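Long-range contact in ankyrin repeat and SOCS BOX protein 11 (Homo sapiens, PDB 4UUC), which recognises substrates such as BIK, DIRAS2 and RPN1 for a cullin-5-RING E3 ubiquitin ligase, leading to their ubiquitination and proteasomal degradation: residues T144-D149 and R176-E181. Residues are numbered along the deposited sequence; the frame is centred on the assembly and turned at random.
Sequences TYQRVD and RQSNVE
Gln146 reaches over from the turn of ankyrin repeat 5 and puts its OE1 against the backbone of the equivalent turn in repeat 6. The chain runs extended beyond CG, which brings Gln146 OE1 to 3.0 Å from Ser178 N. This hydrogen bond is somewhat bent, 146° at the proton. The donor nitrogen lies 33° off the plane of the side-chain carbonyl. On the way, Gln146 CG lies 3.8 Å from Gln177 CB, so the same side chain also packs through its aliphatic part.

Gln177, bent back on itself beyond CB, lays its amide against the last turn of helix 138-144. Its CD sits 3.2 Å from Thr144 O, while NE2, badly angled toward that oxygen, bonds instead to Ala173 O in its own repeat. The two glutamine amide planes stand 71° apart, so they do not stack.

Farther along, Val148 in the first turn of helix 148-156 rests on Asn179, with Val148 CG2 3.3 Å from Asn179 ND2. Asn179 is the N-cap of helix 180-188 and its OD1 accepts a hydrogen bond from Val182 N; the valine thus packs against a side chain already held by its own helix.

Around Gln146, Gln177 and Asn179 the fit is close, but it slackens toward the exposed Glu181, whose OE1 comes no nearer than 3.8 Å to Val148 CG1, and at exposed Ser178, which meets Gln146 mainly through its backbone N-H.

Between adjacent ankyrin repeats, each a pair of antiparallel helices, the surface contact thus combines one side-chain-to-backbone hydrogen bond with modest van der Waals packing and no salt bridge, an arrangement that depends on amides and methyl groups rather than on charge pairing.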
# COMPACT_ATOMS: atom_id res chain seq x y z
N THR A 144 1.29 -6.84 9.71
CA THR A 144 -0.07 -7.34 9.86
C THR A 144 -0.42 -8.40 8.80
O THR A 144 -1.12 -9.36 9.09
CB THR A 144 -1.08 -6.18 9.77
OG1 THR A 144 -0.80 -5.25 10.82
CG2 THR A 144 -2.51 -6.68 9.91
N TYR A 145 0.10 -8.22 7.59
CA TYR A 145 -0.23 -9.10 6.46
C TYR A 145 0.91 -10.04 6.05
O TYR A 145 0.86 -10.65 4.98
CB TYR A 145 -0.69 -8.24 5.28
CG TYR A 145 -2.03 -7.63 5.57
CD1 TYR A 145 -3.20 -8.37 5.43
CD2 TYR A 145 -2.14 -6.33 6.04
CE1 TYR A 145 -4.43 -7.83 5.72
CE2 TYR A 145 -3.38 -5.77 6.33
CZ TYR A 145 -4.52 -6.53 6.17
OH TYR A 145 -5.76 -6.00 6.45
N GLN A 146 1.91 -10.17 6.91
CA GLN A 146 2.97 -11.18 6.75
C GLN A 146 3.76 -11.00 5.46
O GLN A 146 4.15 -11.98 4.82
CB GLN A 146 2.37 -12.59 6.80
CG GLN A 146 1.50 -12.86 8.02
CD GLN A 146 1.01 -14.30 8.09
OE1 GLN A 146 1.38 -15.05 8.98
NE2 GLN A 146 0.17 -14.67 7.14
N ARG A 147 4.02 -9.75 5.09
CA ARG A 147 4.75 -9.44 3.87
C ARG A 147 6.24 -9.37 4.15
O ARG A 147 6.80 -8.29 4.37
CB ARG A 147 4.25 -8.12 3.28
CG ARG A 147 2.74 -8.09 3.04
CD ARG A 147 2.27 -9.23 2.15
NE ARG A 147 0.86 -9.09 1.79
CZ ARG A 147 0.16 -10.03 1.16
NH1 ARG A 147 0.74 -11.18 0.83
NH2 ARG A 147 -1.12 -9.82 0.87
N VAL A 148 6.89 -10.53 4.17
CA VAL A 148 8.27 -10.64 4.63
C VAL A 148 9.22 -9.75 3.83
O VAL A 148 10.04 -9.04 4.42
CB VAL A 148 8.78 -12.10 4.55
CG1 VAL A 148 10.15 -12.21 5.21
CG2 VAL A 148 7.80 -13.05 5.21
N ASP A 149 9.13 -9.80 2.51
CA ASP A 149 10.03 -9.01 1.66
C ASP A 149 9.83 -7.51 1.89
O ASP A 149 10.79 -6.74 1.88
CB ASP A 149 9.81 -9.34 0.19
CG ASP A 149 10.27 -10.75 -0.17
OD1 ASP A 149 11.10 -11.32 0.57
OD2 ASP A 149 9.80 -11.27 -1.21
N ARG A 176 0.49 -11.35 16.47
CA ARG A 176 -0.86 -11.86 16.24
C ARG A 176 -0.95 -12.73 14.99
O ARG A 176 -1.96 -13.41 14.78
CB ARG A 176 -1.85 -10.70 16.11
CG ARG A 176 -2.04 -9.89 17.36
CD ARG A 176 -3.25 -8.99 17.22
NE ARG A 176 -3.33 -7.98 18.27
CZ ARG A 176 -2.72 -6.80 18.23
NH1 ARG A 176 -1.97 -6.46 17.19
NH2 ARG A 176 -2.85 -5.95 19.24
N GLN A 177 0.09 -12.70 14.16
CA GLN A 177 0.12 -13.48 12.93
C GLN A 177 0.93 -14.76 13.12
O GLN A 177 1.16 -15.19 14.25
CB GLN A 177 0.70 -12.66 11.77
CG GLN A 177 0.17 -11.23 11.66
CD GLN A 177 -1.34 -11.14 11.74
OE1 GLN A 177 -2.06 -12.00 11.23
NE2 GLN A 177 -1.82 -10.09 12.39
N SER A 178 1.35 -15.36 12.01
CA SER A 178 1.97 -16.69 12.03
C SER A 178 3.34 -16.74 11.33
O SER A 178 3.80 -17.82 10.97
CB SER A 178 1.03 -17.70 11.38
OG SER A 178 -0.21 -17.75 12.07
N ASN A 179 3.97 -15.58 11.17
CA ASN A 179 5.25 -15.51 10.45
C ASN A 179 6.44 -15.27 11.37
O ASN A 179 6.62 -14.18 11.91
CB ASN A 179 5.22 -14.41 9.39
CG ASN A 179 6.33 -14.56 8.38
OD1 ASN A 179 7.49 -14.25 8.66
ND2 ASN A 179 5.99 -15.05 7.19
N VAL A 180 7.27 -16.30 11.50
CA VAL A 180 8.45 -16.27 12.35
C VAL A 180 9.55 -15.38 11.77
O VAL A 180 10.23 -14.68 12.52
CB VAL A 180 9.00 -17.71 12.57
CG1 VAL A 180 10.41 -17.70 13.17
CG2 VAL A 180 8.06 -18.50 13.46
N GLU A 181 9.73 -15.40 10.45
CA GLU A 181 10.77 -14.60 9.82
C GLU A 181 10.60 -13.11 10.16
O GLU A 181 11.59 -12.42 10.42
CB GLU A 181 10.77 -14.81 8.30
CG GLU A 181 11.40 -16.15 7.91
CD GLU A 181 11.57 -16.34 6.41
OE1 GLU A 181 10.66 -15.97 5.64
OE2 GLU A 181 12.62 -16.88 6.00